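Local coordinates for acyl-CoA dehydrogenase family protein (Porphyromonas gingivalis, PDB 2OKU) that probably helps oxidise acyl-CoA thioesters with FAD, as the all-helical C-terminal domain of a larger acyl-CoA dehydrogenase family protein, at residues A[38-52]-A[68-82]. Residues are numbered along the deposited sequence; the frame is centred on the assembly and turned at random.
Sequences LARMTDRAEALIAFV and LVEMTAHAVFGHLLM
Segments 38-52 and 68-82, parts of helices 32-53 and 58-87, run antiparallel, their axes approaching to 8.8 Å at an angle of 162°, as successive long helices of the C-terminal helical-bundle domain. A45, A75 and G78 permit this spacing: A45 and A75 each point CB toward the other helix, and the CA atoms of T42 and A75, and of A45 and M71, come within 5.5 Å. L38 is a knob in the hole formed by A75, G78, H79 and M82. Its CD2 lies 3.6 Å from G78 CA, against bare backbone, while CD1 turns to M82 CB. L38 CB sits over one face of the H79 ring, 3.8 Å from the centroid, in a CH-pi contact, and T42 OG1 approaches that ring's edge. The ring is held by ND1, which donates to A75 O from above the carbonyl plane, and by NE2, which bonds to Q23. T42 and T72 suit a buried helix face because chi1 near -55° returns each OG1 to the carbonyl oxygen one turn earlier, L38 O and L68 O. Farther along, L68 CD2 enters among L48, I49 and V52. M71, a selenomethionine, bends at chi2 (77°), bringing SE beside L48 CD2 and CE 3.4 Å from R44 CG, in an arginine whose NH2 salt-bridges E107 OE1.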
ATOM      1  N   LEU A  38      -6.236  -4.289 -10.730  1.00 20.21           N
ATOM      2  CA  LEU A  38      -6.562  -3.011 -10.109  1.00 20.01           C
ATOM      3  C   LEU A  38      -7.792  -2.371 -10.728  1.00 20.49           C
ATOM      4  O   LEU A  38      -8.553  -1.733 -10.030  1.00 20.03           O
ATOM      5  CB  LEU A  38      -5.384  -2.049 -10.198  1.00 20.41           C
ATOM      6  CG  LEU A  38      -4.225  -2.434  -9.280  1.00 20.64           C
ATOM      7  CD1 LEU A  38      -2.976  -1.668  -9.699  1.00 19.28           C
ATOM      8  CD2 LEU A  38      -4.577  -2.185  -7.836  1.00 20.20           C
ATOM      9  N   ALA A  39      -7.975  -2.530 -12.040  1.00 20.21           N
ATOM     10  CA  ALA A  39      -9.187  -2.045 -12.714  1.00 20.30           C
ATOM     11  C   ALA A  39     -10.430  -2.742 -12.132  1.00 20.51           C
ATOM     12  O   ALA A  39     -11.425  -2.082 -11.828  1.00 19.68           O
ATOM     13  CB  ALA A  39      -9.084  -2.262 -14.232  1.00 20.12           C
ATOM     14  N   ARG A  40     -10.346  -4.063 -11.936  1.00 20.38           N
ATOM     15  CA  ARG A  40     -11.441  -4.817 -11.323  1.00 21.71           C
ATOM     16  C   ARG A  40     -11.713  -4.344  -9.886  1.00 20.08           C
ATOM     17  O   ARG A  40     -12.878  -4.206  -9.497  1.00 18.05           O
ATOM     18  CB  ARG A  40     -11.190  -6.336 -11.360  1.00 21.19           C
ATOM     19  CG  ARG A  40     -11.337  -6.926 -12.774  1.00 24.96           C
ATOM     20  CD  ARG A  40     -11.080  -8.454 -12.852  1.00 29.22           C
ATOM     21  NE  ARG A  40     -11.840  -9.228 -11.865  1.00 35.84           N
ATOM     22  CZ  ARG A  40     -13.082  -9.722 -12.020  1.00 38.54           C
ATOM     23  NH1 ARG A  40     -13.793  -9.531 -13.141  1.00 39.31           N
ATOM     24  NH2 ARG A  40     -13.630 -10.414 -11.017  1.00 37.94           N
HETATM   25  N   MSE A  41     -10.658  -4.106  -9.105  1.00 20.49           N
HETATM   26  CA  MSE A  41     -10.831  -3.559  -7.727  1.00 21.63           C
HETATM   27  C   MSE A  41     -11.510  -2.177  -7.734  1.00 21.07           C
HETATM   28  O   MSE A  41     -12.302  -1.852  -6.835  1.00 20.37           O
HETATM   29  CB  MSE A  41      -9.491  -3.455  -6.994  1.00 21.32           C
HETATM   30  CG  MSE A  41      -8.865  -4.791  -6.703  1.00 21.86           C
HETATM   31 SE   MSE A  41      -7.087  -4.595  -5.957  1.00 30.82          SE
HETATM   32  CE  MSE A  41      -7.624  -3.873  -4.220  1.00 20.14           C
ATOM     33  N   THR A  42     -11.192  -1.365  -8.741  1.00 20.64           N
ATOM     34  CA  THR A  42     -11.804  -0.041  -8.902  1.00 20.08           C
ATOM     35  C   THR A  42     -13.312  -0.180  -9.208  1.00 20.04           C
ATOM     36  O   THR A  42     -14.146   0.445  -8.547  1.00 19.15           O
ATOM     37  CB  THR A  42     -11.080   0.781  -9.984  1.00 20.18           C
ATOM     38  OG1 THR A  42      -9.676   0.790  -9.713  1.00 18.57           O
ATOM     39  CG2 THR A  42     -11.604   2.214 -10.065  1.00 19.87           C
ATOM     40  N   ASP A  43     -13.657  -1.015 -10.177  1.00 20.52           N
ATOM     41  CA  ASP A  43     -15.058  -1.280 -10.484  1.00 21.18           C
ATOM     42  C   ASP A  43     -15.797  -1.830  -9.247  1.00 21.04           C
ATOM     43  O   ASP A  43     -16.934  -1.473  -9.021  1.00 20.36           O
ATOM     44  CB  ASP A  43     -15.219  -2.288 -11.622  1.00 21.86           C
ATOM     45  CG  ASP A  43     -14.635  -1.814 -12.961  1.00 23.56           C
ATOM     46  OD1 ASP A  43     -14.355  -0.615 -13.144  1.00 23.62           O
ATOM     47  OD2 ASP A  43     -14.443  -2.691 -13.838  1.00 24.15           O
ATOM     48  N   ARG A  44     -15.148  -2.714  -8.483  1.00 21.48           N
ATOM     49  CA  ARG A  44     -15.743  -3.297  -7.257  1.00 21.96           C
ATOM     50  C   ARG A  44     -16.044  -2.221  -6.211  1.00 21.22           C
ATOM     51  O   ARG A  44     -17.126  -2.210  -5.607  1.00 20.95           O
ATOM     52  CB  ARG A  44     -14.813  -4.345  -6.645  1.00 22.70           C
ATOM     53  CG  ARG A  44     -15.469  -5.368  -5.761  1.00 26.11           C
ATOM     54  CD  ARG A  44     -15.405  -6.706  -6.493  1.00 32.99           C
ATOM     55  NE  ARG A  44     -16.202  -7.776  -5.909  1.00 34.65           N
ATOM     56  CZ  ARG A  44     -15.824  -8.572  -4.926  1.00 35.40           C
ATOM     57  NH1 ARG A  44     -14.646  -8.406  -4.326  1.00 34.45           N
ATOM     58  NH2 ARG A  44     -16.659  -9.536  -4.528  1.00 36.09           N
ATOM     59  N   ALA A  45     -15.103  -1.300  -6.015  1.00 20.58           N
ATOM     60  CA  ALA A  45     -15.333  -0.165  -5.106  1.00 20.15           C
ATOM     61  C   ALA A  45     -16.530   0.705  -5.554  1.00 20.37           C
ATOM     62  O   ALA A  45     -17.393   1.006  -4.766  1.00 19.44           O
ATOM     63  CB  ALA A  45     -14.051   0.697  -4.986  1.00 19.60           C
ATOM     64  N   GLU A  46     -16.567   1.079  -6.833  1.00 19.97           N
ATOM     65  CA  GLU A  46     -17.651   1.876  -7.387  1.00 20.67           C
ATOM     66  C   GLU A  46     -18.978   1.152  -7.201  1.00 20.08           C
ATOM     67  O   GLU A  46     -19.968   1.769  -6.837  1.00 19.50           O
ATOM     68  CB  GLU A  46     -17.404   2.145  -8.881  1.00 20.37           C
ATOM     69  CG  GLU A  46     -18.493   2.965  -9.585  1.00 21.67           C
ATOM     70  CD  GLU A  46     -18.175   3.200 -11.039  1.00 21.74           C
ATOM     71  OE1 GLU A  46     -18.051   2.195 -11.780  1.00 23.62           O
ATOM     72  OE2 GLU A  46     -18.022   4.373 -11.420  1.00 22.65           O
ATOM     73  N   ALA A  47     -18.991  -0.147  -7.493  1.00 20.66           N
ATOM     74  CA  ALA A  47     -20.226  -0.934  -7.422  1.00 20.81           C
ATOM     75  C   ALA A  47     -20.729  -1.002  -5.988  1.00 20.45           C
ATOM     76  O   ALA A  47     -21.919  -0.880  -5.753  1.00 21.10           O
ATOM     77  CB  ALA A  47     -20.026  -2.337  -7.983  1.00 20.93           C
ATOM     78  N   LEU A  48     -19.829  -1.178  -5.028  1.00 20.10           N
ATOM     79  CA  LEU A  48     -20.235  -1.260  -3.604  1.00 20.34           C
ATOM     80  C   LEU A  48     -20.764   0.086  -3.094  1.00 20.36           C
ATOM     81  O   LEU A  48     -21.751   0.138  -2.373  1.00 19.94           O
ATOM     82  CB  LEU A  48     -19.087  -1.743  -2.714  1.00 20.12           C
ATOM     83  CG  LEU A  48     -19.509  -2.065  -1.278  1.00 20.31           C
ATOM     84  CD1 LEU A  48     -20.452  -3.295  -1.260  1.00 18.57           C
ATOM     85  CD2 LEU A  48     -18.276  -2.297  -0.373  1.00 20.90           C
ATOM     86  N   ILE A  49     -20.113   1.178  -3.503  1.00 20.75           N
ATOM     87  CA  ILE A  49     -20.613   2.512  -3.172  1.00 21.23           C
ATOM     88  C   ILE A  49     -22.036   2.685  -3.699  1.00 21.50           C
ATOM     89  O   ILE A  49     -22.897   3.139  -2.944  1.00 21.94           O
ATOM     90  CB  ILE A  49     -19.686   3.618  -3.726  1.00 20.73           C
ATOM     91  CG1 ILE A  49     -18.366   3.567  -2.949  1.00 21.42           C
ATOM     92  CG2 ILE A  49     -20.373   5.024  -3.644  1.00 20.39           C
ATOM     93  CD1 ILE A  49     -17.164   4.320  -3.604  1.00 21.21           C
ATOM     94  N   ALA A  50     -22.270   2.307  -4.968  1.00 21.67           N
ATOM     95  CA  ALA A  50     -23.617   2.345  -5.590  1.00 22.24           C
ATOM     96  C   ALA A  50     -24.621   1.484  -4.840  1.00 22.18           C
ATOM     97  O   ALA A  50     -25.770   1.899  -4.637  1.00 22.73           O
ATOM     98  CB  ALA A  50     -23.564   1.923  -7.063  1.00 21.43           C
ATOM     99  N   PHE A  51     -24.203   0.286  -4.453  1.00 22.14           N
ATOM    100  CA  PHE A  51     -25.049  -0.613  -3.661  1.00 23.39           C
ATOM    101  C   PHE A  51     -25.603   0.093  -2.414  1.00 23.92           C
ATOM    102  O   PHE A  51     -26.793  -0.047  -2.089  1.00 24.69           O
ATOM    103  CB  PHE A  51     -24.300  -1.903  -3.294  1.00 23.58           C
ATOM    104  CG  PHE A  51     -25.025  -2.762  -2.302  1.00 22.96           C
ATOM    105  CD1 PHE A  51     -25.969  -3.684  -2.730  1.00 25.53           C
ATOM    106  CD2 PHE A  51     -24.792  -2.627  -0.948  1.00 23.43           C
ATOM    107  CE1 PHE A  51     -26.668  -4.482  -1.804  1.00 26.08           C
ATOM    108  CE2 PHE A  51     -25.466  -3.408  -0.025  1.00 24.89           C
ATOM    109  CZ  PHE A  51     -26.401  -4.338  -0.442  1.00 25.90           C
ATOM    110  N   VAL A  52     -24.752   0.847  -1.732  1.00 23.66           N
ATOM    111  CA  VAL A  52     -25.140   1.570  -0.507  1.00 24.31           C
ATOM    112  C   VAL A  52     -25.932   2.859  -0.813  1.00 25.26           C
ATOM    113  O   VAL A  52     -27.035   3.056  -0.274  1.00 26.48           O
ATOM    114  CB  VAL A  52     -23.907   1.923   0.379  1.00 23.44           C
ATOM    115  CG1 VAL A  52     -24.324   2.784   1.585  1.00 22.57           C
ATOM    116  CG2 VAL A  52     -23.166   0.643   0.857  1.00 19.59           C
ATOM    117  N   LEU A  68     -16.600   2.272   2.946  1.00 20.54           N
ATOM    118  CA  LEU A  68     -16.550   2.735   1.559  1.00 20.41           C
ATOM    119  C   LEU A  68     -15.252   3.489   1.293  1.00 19.41           C
ATOM    120  O   LEU A  68     -14.685   3.347   0.213  1.00 20.59           O
ATOM    121  CB  LEU A  68     -17.754   3.590   1.237  1.00 20.41           C
ATOM    122  CG  LEU A  68     -19.120   2.878   1.317  1.00 20.75           C
ATOM    123  CD1 LEU A  68     -20.220   3.884   0.971  1.00 21.37           C
ATOM    124  CD2 LEU A  68     -19.166   1.624   0.414  1.00 21.96           C
ATOM    125  N   VAL A  69     -14.795   4.287   2.265  1.00 19.36           N
ATOM    126  CA  VAL A  69     -13.467   4.896   2.196  1.00 19.10           C
ATOM    127  C   VAL A  69     -12.371   3.808   2.048  1.00 19.26           C
ATOM    128  O   VAL A  69     -11.550   3.859   1.125  1.00 19.20           O
ATOM    129  CB  VAL A  69     -13.152   5.796   3.404  1.00 18.43           C
ATOM    130  CG1 VAL A  69     -11.679   6.258   3.336  1.00 18.53           C
ATOM    131  CG2 VAL A  69     -14.111   6.995   3.507  1.00 17.29           C
ATOM    132  N   GLU A  70     -12.375   2.818   2.938  1.00 19.74           N
ATOM    133  CA  GLU A  70     -11.412   1.730   2.880  1.00 21.07           C
ATOM    134  C   GLU A  70     -11.432   0.975   1.551  1.00 19.85           C
ATOM    135  O   GLU A  70     -10.382   0.671   0.993  1.00 19.27           O
ATOM    136  CB  GLU A  70     -11.659   0.746   4.002  1.00 22.02           C
ATOM    137  CG  GLU A  70     -11.347   1.290   5.361  1.00 25.25           C
ATOM    138  CD  GLU A  70     -11.682   0.247   6.427  1.00 28.72           C
ATOM    139  OE1 GLU A  70     -11.246  -0.945   6.254  1.00 34.75           O
ATOM    140  OE2 GLU A  70     -12.373   0.625   7.394  1.00 36.68           O
HETATM  141  N   MSE A  71     -12.639   0.685   1.066  1.00 19.78           N
HETATM  142  CA  MSE A  71     -12.833  -0.019  -0.187  1.00 20.20           C
HETATM  143  C   MSE A  71     -12.127   0.748  -1.314  1.00 19.80           C
HETATM  144  O   MSE A  71     -11.423   0.174  -2.164  1.00 20.77           O
HETATM  145  CB  MSE A  71     -14.338  -0.148  -0.463  1.00 20.45           C
HETATM  146  CG  MSE A  71     -14.674  -1.022  -1.634  1.00 22.68           C
HETATM  147 SE   MSE A  71     -14.489  -2.933  -1.082  1.00 29.99          SE
HETATM  148  CE  MSE A  71     -14.966  -3.705  -2.858  1.00 23.72           C
ATOM    149  N   THR A  72     -12.284   2.067  -1.296  1.00 18.62           N
ATOM    150  CA  THR A  72     -11.627   2.924  -2.253  1.00 18.24           C
ATOM    151  C   THR A  72     -10.108   2.968  -2.075  1.00 18.12           C
ATOM    152  O   THR A  72      -9.368   2.918  -3.074  1.00 18.16           O
ATOM    153  CB  THR A  72     -12.234   4.368  -2.201  1.00 18.69           C
ATOM    154  OG1 THR A  72     -13.658   4.296  -2.435  1.00 19.79           O
ATOM    155  CG2 THR A  72     -11.577   5.249  -3.262  1.00 18.53           C
ATOM    156  N   ALA A  73      -9.659   3.117  -0.830  1.00 18.17           N
ATOM    157  CA  ALA A  73      -8.246   3.163  -0.471  1.00 18.63           C
ATOM    158  C   ALA A  73      -7.487   1.951  -1.033  1.00 18.75           C
ATOM    159  O   ALA A  73      -6.377   2.083  -1.582  1.00 19.43           O
ATOM    160  CB  ALA A  73      -8.075   3.250   1.071  1.00 19.27           C
ATOM    161  N   HIS A  74      -8.070   0.759  -0.929  1.00 18.68           N
ATOM    162  CA  HIS A  74      -7.390  -0.438  -1.449  1.00 18.94           C
ATOM    163  C   HIS A  74      -7.083  -0.308  -2.946  1.00 19.51           C
ATOM    164  O   HIS A  74      -5.964  -0.633  -3.401  1.00 19.58           O
ATOM    165  CB  HIS A  74      -8.175  -1.723  -1.133  1.00 18.68           C
ATOM    166  CG  HIS A  74      -8.239  -2.015   0.324  1.00 18.24           C
ATOM    167  ND1 HIS A  74      -7.107  -2.189   1.085  1.00 17.81           N
ATOM    168  CD2 HIS A  74      -9.288  -2.115   1.168  1.00 19.99           C
ATOM    169  CE1 HIS A  74      -7.460  -2.357   2.350  1.00 18.91           C
ATOM    170  NE2 HIS A  74      -8.781  -2.353   2.420  1.00 18.20           N
ATOM    171  N   ALA A  75      -8.058   0.179  -3.715  1.00 18.99           N
ATOM    172  CA  ALA A  75      -7.847   0.418  -5.141  1.00 19.99           C
ATOM    173  C   ALA A  75      -6.825   1.511  -5.438  1.00 19.83           C
ATOM    174  O   ALA A  75      -5.982   1.322  -6.310  1.00 20.26           O
ATOM    175  CB  ALA A  75      -9.192   0.738  -5.845  1.00 20.45           C
ATOM    176  N   VAL A  76      -6.913   2.651  -4.746  1.00 19.28           N
ATOM    177  CA  VAL A  76      -5.964   3.755  -4.929  1.00 19.47           C
ATOM    178  C   VAL A  76      -4.558   3.336  -4.564  1.00 19.13           C
ATOM    179  O   VAL A  76      -3.620   3.468  -5.383  1.00 18.59           O
ATOM    180  CB  VAL A  76      -6.368   4.995  -4.113  1.00 19.27           C
ATOM    181  CG1 VAL A  76      -5.261   6.109  -4.181  1.00 19.39           C
ATOM    182  CG2 VAL A  76      -7.763   5.527  -4.584  1.00 18.48           C
ATOM    183  N   PHE A  77      -4.420   2.789  -3.357  1.00 18.91           N
ATOM    184  CA  PHE A  77      -3.112   2.368  -2.833  1.00 19.37           C
ATOM    185  C   PHE A  77      -2.461   1.406  -3.811  1.00 19.47           C
ATOM    186  O   PHE A  77      -1.269   1.523  -4.104  1.00 20.79           O
ATOM    187  CB  PHE A  77      -3.276   1.706  -1.471  1.00 19.51           C
ATOM    188  CG  PHE A  77      -3.513   2.667  -0.310  1.00 18.52           C
ATOM    189  CD1 PHE A  77      -3.756   4.029  -0.486  1.00 20.21           C
ATOM    190  CD2 PHE A  77      -3.526   2.160   0.988  1.00 20.23           C
ATOM    191  CE1 PHE A  77      -3.960   4.867   0.607  1.00 19.73           C
ATOM    192  CE2 PHE A  77      -3.751   2.986   2.081  1.00 21.43           C
ATOM    193  CZ  PHE A  77      -3.973   4.340   1.899  1.00 19.60           C
ATOM    194  N   GLY A  78      -3.249   0.460  -4.326  1.00 19.18           N
ATOM    195  CA  GLY A  78      -2.739  -0.567  -5.241  1.00 19.03           C
ATOM    196  C   GLY A  78      -2.139   0.052  -6.485  1.00 19.15           C
ATOM    197  O   GLY A  78      -1.068  -0.364  -6.989  1.00 18.01           O
ATOM    198  N   HIS A  79      -2.815   1.087  -6.991  1.00 18.98           N
ATOM    199  CA  HIS A  79      -2.274   1.837  -8.130  1.00 18.71           C
ATOM    200  C   HIS A  79      -0.971   2.543  -7.789  1.00 19.52           C
ATOM    201  O   HIS A  79      -0.073   2.541  -8.615  1.00 19.38           O
ATOM    202  CB  HIS A  79      -3.292   2.837  -8.672  1.00 18.87           C
ATOM    203  CG  HIS A  79      -4.341   2.220  -9.549  1.00 17.96           C
ATOM    204  ND1 HIS A  79      -5.526   1.738  -9.048  1.00 17.54           N
ATOM    205  CD2 HIS A  79      -4.372   1.992 -10.883  1.00 17.85           C
ATOM    206  CE1 HIS A  79      -6.248   1.239 -10.041  1.00 18.93           C
ATOM    207  NE2 HIS A  79      -5.573   1.388 -11.171  1.00 16.91           N
ATOM    208  N   LEU A  80      -0.854   3.146  -6.596  1.00 18.93           N
ATOM    209  CA  LEU A  80       0.389   3.827  -6.230  1.00 19.81           C
ATOM    210  C   LEU A  80       1.552   2.852  -6.216  1.00 20.48           C
ATOM    211  O   LEU A  80       2.663   3.162  -6.675  1.00 19.58           O
ATOM    212  CB  LEU A  80       0.267   4.518  -4.878  1.00 20.06           C
ATOM    213  CG  LEU A  80      -0.840   5.544  -4.762  1.00 20.61           C
ATOM    214  CD1 LEU A  80      -0.923   6.077  -3.321  1.00 21.67           C
ATOM    215  CD2 LEU A  80      -0.618   6.685  -5.758  1.00 23.09           C
ATOM    216  N   LEU A  81       1.284   1.647  -5.729  1.00 21.15           N
ATOM    217  CA  LEU A  81       2.308   0.606  -5.677  1.00 22.51           C
ATOM    218  C   LEU A  81       2.624   0.036  -7.076  1.00 22.93           C
ATOM    219  O   LEU A  81       3.781  -0.222  -7.397  1.00 21.88           O
ATOM    220  CB  LEU A  81       1.890  -0.489  -4.682  1.00 22.72           C
ATOM    221  CG  LEU A  81       1.576  -0.015  -3.269  1.00 23.27           C
ATOM    222  CD1 LEU A  81       1.385  -1.291  -2.346  1.00 25.16           C
ATOM    223  CD2 LEU A  81       2.608   0.980  -2.714  1.00 24.50           C
HETATM  224  N   MSE A  82       1.608  -0.109  -7.917  1.00 23.57           N
HETATM  225  CA  MSE A  82       1.828  -0.471  -9.329  1.00 25.87           C
HETATM  226  C   MSE A  82       2.761   0.544 -10.008  1.00 24.06           C
HETATM  227  O   MSE A  82       3.651   0.176 -10.756  1.00 22.27           O
HETATM  228  CB  MSE A  82       0.494  -0.550 -10.085  1.00 25.40           C
HETATM  229  CG  MSE A  82       0.434  -1.419 -11.332  1.00 27.69           C
HETATM  230 SE   MSE A  82      -0.627  -0.544 -12.752  1.00 44.89          SE
HETATM  231  CE  MSE A  82       0.950   0.505 -12.712  1.00 18.45           C
TER